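Local coordinates for protein GH86A beta-porphyranase (Bacteroides plebeius, PDB 4AW7) that cleaves the sulfated red-algal polysaccharide porphyran, hydrolysing beta-1,4 linkages between beta-D-galactose and alpha-L-galactose-6-sulfate, at residues 558-563 and 581-586; 371-376 and 391-396. All coordinates share one frame; numbering follows the deposited sequence. Where two conformers were deposited one is given.

Overall arrangement
Both contacts belong to the beta-rich part of the chain, away from the sugar-binding cleft and from the chain's large parallel sheet. Interaction 2 comes first in sequence and is complete before interaction 1 begins. It lies on a large mixed sheet, where it links strands 371-377 and 392-399 across the strand between them, 382-389, whereas interaction 1 lies in the C-terminal sandwich, against strand 577-589. Their centres are about 25 Å apart, yet their nearest atoms come within about 5 Å. Arg504 spans the junction, with salt bridges to Glu586 of 581-586 and to Asp374 of 371-376. One arginine thus links the two beta-rich regions, while each contact packs its own hydrophobic interior.

Interaction 1 (558-563 and 581-586); sequences QLLKNG and MILQVE
Leu560 carries the whole contact from its side, setting one methyl against Val585 and the other against Leu583. The chain reaches it through the end of a 3-10 turn at Gln558 and Leu559, after which the backbone straightens and Leu560 points inward at strand 577-589. Its CG lies anti to the carbonyl carbon (chi1 -64°), and the two methyls beyond divide between two residues of the strand. CD1 of Leu560 meets CG2 of Val585 tip to tip at 3.6 Å, a close methyl-methyl touch. CD2 of Leu560 rests more lightly on CD1 of Leu583, at 4.2 Å. Leu583 and Val585 are two residues apart and face the same way from their strand, so one leucine can bridge the pair. Past Leu560, OD1 of Asn562 accepts a hydrogen bond from Ser500 N, while Leu560 O bonds to Ser500 OG; together they pin the loop beside its buried side chain. At Gly563 strand 563-570 begins. The loop thus carries the chain from strand 546-555 of one sheet to strand 563-570 of the facing one. Leu560 lies between the two, touching Asn565 of strand 563-570 and Ala505 of strand 503-514; Leu583 packs on Phe495, Ile498 and Val567.

Interaction 2 (371-376 and 391-396); sequences ERVDIT and GRLYIA
Val373, Ile375, Leu393 and Ile395 meet through aliphatic carbon alone, and no flat group offers a face or an edge to the contact. The ring of Tyr394 stays well clear of 371-376 and packs on Val459. The guanidinium of Arg372 also lies apart, its NH2 bonded to Met305 O and Gln308 OE1 and its NH1 to Ser36 O.

Two pairs do the touching. CG2 of Val373 meets CD1 of Leu393 at 4.3 Å; the leucine leaves its strand at a slant, but with CG anti to the backbone N (chi1 -178°) its end swings back toward the valine. Further along, Ile375 is extended, CG1 opposite the backbone N (chi1 -172°), which sends CD1 of Ile375 out to CG2 of Ile395, 4.1 Å away, and the two side chains meet at an angle. Both are loose van der Waals contacts between buried residues. The matching CA atoms, Val373 with Leu393 and Ile375 with Ile395, stand 9.2 and 9.0 Å apart, the spacing of strands separated by one other.

That strand is 382-389, antiparallel to both in a meander, so the two segments run parallel and their side chains meet across its face, Val373 touching Ala386 and Ile375 touching Val384. Strand 21-25 flanks 371-377 on its other edge, and its Val24 touches both Ile375 and Ile395.

Interaction 1 (558-563 and 581-586)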
loop_
_atom_site.group_PDB
_atom_site.type_symbol
_atom_site.label_atom_id
_atom_site.label_comp_id
_atom_site.label_asym_id
_atom_site.label_seq_id
_atom_site.Cartn_x
_atom_site.Cartn_y
_atom_site.Cartn_z
ATOM N N GLN A 558 24.474 14.668 -9.596
ATOM C CA GLN A 558 25.185 15.821 -10.054
ATOM C C GLN A 558 24.646 16.376 -11.381
ATOM O O GLN A 558 24.872 17.538 -11.722
ATOM C CB GLN A 558 26.720 15.537 -10.059
ATOM C CG GLN A 558 27.332 15.052 -8.655
ATOM C CD GLN A 558 27.127 16.061 -7.536
ATOM O OE1 GLN A 558 26.948 17.244 -7.792
ATOM N NE2 GLN A 558 27.150 15.585 -6.251
ATOM N N LEU A 559 23.846 15.588 -12.107
ATOM C CA LEU A 559 23.150 16.079 -13.299
ATOM C C LEU A 559 21.996 17.014 -12.998
ATOM O O LEU A 559 21.514 17.724 -13.868
ATOM C CB LEU A 559 22.625 14.918 -14.159
ATOM C CG LEU A 559 23.694 14.009 -14.765
ATOM C CD1 LEU A 559 23.045 12.815 -15.486
ATOM C CD2 LEU A 559 24.609 14.784 -15.716
ATOM N N LEU A 560 21.496 16.990 -11.761
ATOM C CA LEU A 560 20.394 17.840 -11.380
ATOM C C LEU A 560 20.892 19.224 -10.975
ATOM O O LEU A 560 21.934 19.371 -10.337
ATOM C CB LEU A 560 19.599 17.243 -10.209
ATOM C CG LEU A 560 18.904 15.938 -10.519
ATOM C CD1 LEU A 560 18.254 15.380 -9.263
ATOM C CD2 LEU A 560 17.882 16.101 -11.646
ATOM N N LYS A 561 20.083 20.199 -11.300
ATOM C CA LYS A 561 20.292 21.581 -10.866
ATOM C C LYS A 561 19.301 21.992 -9.803
ATOM O O LYS A 561 18.204 21.419 -9.675
ATOM C CB LYS A 561 20.241 22.553 -12.055
ATOM C CG LYS A 561 21.336 22.242 -13.118
ATOM C CD LYS A 561 22.772 22.351 -12.472
ATOM C CE LYS A 561 23.929 22.325 -13.436
ATOM N NZ LYS A 561 25.253 22.323 -12.694
ATOM N N ASN A 562 19.626 23.039 -9.055
ATOM C CA ASN A 562 18.655 23.580 -8.112
ATOM C C ASN A 562 17.547 24.320 -8.851
ATOM O O ASN A 562 17.827 25.167 -9.696
ATOM C CB ASN A 562 19.365 24.518 -7.138
ATOM C CG ASN A 562 20.322 23.788 -6.246
ATOM O OD1 ASN A 562 19.942 22.806 -5.589
ATOM N ND2 ASN A 562 21.592 24.193 -6.238
ATOM N N GLY A 563 16.302 23.990 -8.557
ATOM C CA GLY A 563 15.151 24.631 -9.200
ATOM C C GLY A 563 14.619 23.783 -10.338
ATOM O O GLY A 563 14.198 22.628 -10.162
ATOM N N MET A 581 5.900 10.493 -14.463
ATOM C CA MET A 581 7.347 10.732 -14.376
ATOM C C MET A 581 7.590 11.471 -13.082
ATOM O O MET A 581 7.096 12.562 -12.881
ATOM C CB MET A 581 7.820 11.558 -15.580
ATOM C CG MET A 581 7.684 10.832 -16.915
ATOM S SD MET A 581 8.993 9.649 -17.219
ATOM C CE MET A 581 10.254 10.760 -17.862
ATOM N N ILE A 582 8.380 10.833 -12.213
ATOM C CA ILE A 582 8.649 11.368 -10.872
ATOM C C ILE A 582 10.157 11.294 -10.649
ATOM O O ILE A 582 10.771 10.261 -10.903
ATOM C CB ILE A 582 7.910 10.544 -9.794
ATOM C CG1 ILE A 582 6.396 10.661 -9.994
ATOM C CG2 ILE A 582 8.301 10.998 -8.364
ATOM C CD1 ILE A 582 5.561 9.647 -9.228
ATOM N N LEU A 583 10.762 12.396 -10.173
ATOM C CA LEU A 583 12.174 12.361 -9.811
ATOM C C LEU A 583 12.302 12.099 -8.310
ATOM O O LEU A 583 11.654 12.755 -7.505
ATOM C CB LEU A 583 12.902 13.668 -10.159
ATOM C CG LEU A 583 13.157 13.903 -11.636
ATOM C CD1 LEU A 583 13.727 15.280 -11.862
ATOM C CD2 LEU A 583 14.099 12.838 -12.176
ATOM N N GLN A 584 13.162 11.154 -7.953
ATOM C CA GLN A 584 13.473 10.870 -6.548
ATOM C C GLN A 584 14.902 11.351 -6.295
ATOM O O GLN A 584 15.802 11.007 -7.053
ATOM C CB GLN A 584 13.359 9.393 -6.225
ATOM C CG GLN A 584 13.969 9.121 -4.866
ATOM C CD GLN A 584 13.758 7.731 -4.373
ATOM O OE1 GLN A 584 12.631 7.364 -4.072
ATOM N NE2 GLN A 584 14.873 6.945 -4.210
ATOM N N VAL A 585 15.061 12.155 -5.269
ATOM C CA VAL A 585 16.372 12.707 -4.897
ATOM C C VAL A 585 16.638 12.350 -3.429
ATOM O O VAL A 585 15.799 12.604 -2.574
ATOM C CB VAL A 585 16.430 14.220 -5.094
ATOM C CG1 VAL A 585 17.814 14.746 -4.779
ATOM C CG2 VAL A 585 16.025 14.620 -6.522
ATOM N N GLU A 586 17.779 11.731 -3.185
ATOM C CA GLU A 586 18.198 11.444 -1.836
ATOM C C GLU A 586 19.444 12.274 -1.562
ATOM O O GLU A 586 20.531 12.003 -2.069
ATOM C CB GLU A 586 18.434 9.978 -1.724
ATOM C CG GLU A 586 17.166 9.163 -1.893
ATOM C CD GLU A 586 17.484 7.701 -1.785
ATOM O OE1 GLU A 586 18.146 7.162 -2.693
ATOM O OE2 GLU A 586 17.155 7.101 -0.752
#

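Interaction 2 (371-376 and 391-396)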
loop_
_atom_site.group_PDB
_atom_site.type_symbol
_atom_site.label_atom_id
_atom_site.label_comp_id
_atom_site.label_asym_id
_atom_site.label_seq_id
_atom_site.Cartn_x
_atom_site.Cartn_y
_atom_site.Cartn_z
ATOM N N GLU A 371 14.631 4.637 13.697
ATOM C CA GLU A 371 14.883 5.573 12.617
ATOM C C GLU A 371 15.458 4.850 11.429
ATOM O O GLU A 371 16.365 4.028 11.540
ATOM C CB GLU A 371 15.834 6.662 13.069
ATOM C CG GLU A 371 15.156 7.630 14.071
ATOM C CD GLU A 371 16.078 8.674 14.622
ATOM O OE1 GLU A 371 17.113 8.279 15.171
ATOM O OE2 GLU A 371 15.732 9.865 14.545
ATOM N N ARG A 372 14.951 5.150 10.251
ATOM C CA ARG A 372 15.562 4.669 9.040
ATOM C C ARG A 372 17.022 5.085 8.999
ATOM O O ARG A 372 17.368 6.201 9.395
ATOM C CB ARG A 372 14.838 5.252 7.824
ATOM C CG ARG A 372 13.498 4.650 7.568
ATOM C CD ARG A 372 12.703 5.501 6.600
ATOM N NE ARG A 372 11.459 4.841 6.177
ATOM C CZ ARG A 372 10.346 4.788 6.899
ATOM N NH1 ARG A 372 10.218 5.392 8.078
ATOM N NH2 ARG A 372 9.315 4.101 6.437
ATOM N N VAL A 373 17.851 4.184 8.477
ATOM C CA VAL A 373 19.238 4.509 8.157
ATOM C C VAL A 373 19.490 4.271 6.687
ATOM O O VAL A 373 18.695 3.615 6.005
ATOM C CB VAL A 373 20.267 3.767 9.037
ATOM C CG1 VAL A 373 20.016 4.163 10.529
ATOM C CG2 VAL A 373 20.193 2.255 8.822
ATOM N N ASP A 374 20.591 4.814 6.169
ATOM C CA ASP A 374 20.774 4.732 4.733
ATOM C C ASP A 374 21.014 3.307 4.283
ATOM O O ASP A 374 21.773 2.575 4.909
ATOM C CB ASP A 374 21.865 5.678 4.241
ATOM C CG ASP A 374 21.754 5.951 2.772
ATOM O OD1 ASP A 374 20.639 5.921 2.240
ATOM O OD2 ASP A 374 22.768 6.164 2.119
ATOM N N ILE A 375 20.400 2.934 3.177
ATOM C CA ILE A 375 20.577 1.602 2.617
ATOM C C ILE A 375 20.307 1.715 1.147
ATOM O O ILE A 375 19.450 2.479 0.758
ATOM C CB ILE A 375 19.721 0.445 3.403
ATOM C CG1 ILE A 375 20.110 -0.951 2.884
ATOM C CG2 ILE A 375 18.226 0.700 3.416
ATOM C CD1 ILE A 375 19.614 -2.132 3.766
ATOM N N THR A 376 21.078 0.990 0.341
ATOM C CA THR A 376 20.902 0.892 -1.121
ATOM C C THR A 376 20.989 -0.559 -1.547
ATOM O O THR A 376 21.539 -1.407 -0.830
ATOM C CB THR A 376 21.979 1.639 -1.861
ATOM O OG1 THR A 376 23.267 1.117 -1.525
ATOM C CG2 THR A 376 21.884 3.119 -1.557
ATOM N N GLY A 391 20.186 1.014 20.541
ATOM C CA GLY A 391 21.240 0.031 20.367
ATOM C C GLY A 391 20.883 -1.213 19.570
ATOM O O GLY A 391 21.605 -2.198 19.641
ATOM N N ARG A 392 19.783 -1.180 18.816
ATOM C CA ARG A 392 19.406 -2.305 17.985
ATOM C C ARG A 392 19.300 -1.841 16.518
ATOM O O ARG A 392 18.798 -0.751 16.229
ATOM C CB ARG A 392 18.075 -2.851 18.442
ATOM C CG ARG A 392 18.097 -3.465 19.824
ATOM C CD ARG A 392 18.897 -4.766 19.844
ATOM N NE ARG A 392 18.026 -5.906 19.679
ATOM C CZ ARG A 392 18.418 -7.170 19.551
ATOM N NH1 ARG A 392 19.709 -7.489 19.503
ATOM N NH2 ARG A 392 17.497 -8.129 19.433
ATOM N N LEU A 393 19.810 -2.662 15.620
ATOM C CA LEU A 393 19.772 -2.462 14.178
ATOM C C LEU A 393 18.979 -3.603 13.540
ATOM O O LEU A 393 19.181 -4.769 13.855
ATOM C CB LEU A 393 21.196 -2.462 13.639
ATOM C CG LEU A 393 21.378 -2.217 12.141
ATOM C CD1 LEU A 393 20.893 -0.825 11.702
ATOM C CD2 LEU A 393 22.885 -2.436 11.763
ATOM N N TYR A 394 18.071 -3.225 12.632
ATOM C CA TYR A 394 17.238 -4.154 11.868
ATOM C C TYR A 394 17.525 -3.956 10.401
ATOM O O TYR A 394 17.466 -2.821 9.925
ATOM C CB TYR A 394 15.738 -3.934 12.134
ATOM C CG TYR A 394 15.395 -3.972 13.593
ATOM C CD1 TYR A 394 15.124 -5.183 14.214
ATOM C CD2 TYR A 394 15.327 -2.815 14.356
ATOM C CE1 TYR A 394 14.827 -5.246 15.544
ATOM C CE2 TYR A 394 15.006 -2.881 15.729
ATOM C CZ TYR A 394 14.801 -4.117 16.310
ATOM O OH TYR A 394 14.513 -4.161 17.680
ATOM N N ILE A 395 17.829 -5.031 9.680
ATOM C CA ILE A 395 18.107 -4.965 8.216
ATOM C C ILE A 395 17.226 -6.008 7.563
ATOM O O ILE A 395 17.245 -7.161 7.971
ATOM C CB ILE A 395 19.578 -5.248 7.885
ATOM C CG1 ILE A 395 20.499 -4.196 8.530
ATOM C CG2 ILE A 395 19.771 -5.289 6.385
ATOM C CD1 ILE A 395 21.994 -4.625 8.543
ATOM N N ALA A 396 16.400 -5.593 6.589
ATOM C CA ALA A 396 15.451 -6.484 5.942
ATOM C C ALA A 396 15.686 -6.544 4.451
ATOM O O ALA A 396 15.981 -5.522 3.841
ATOM C CB ALA A 396 13.988 -6.065 6.233
#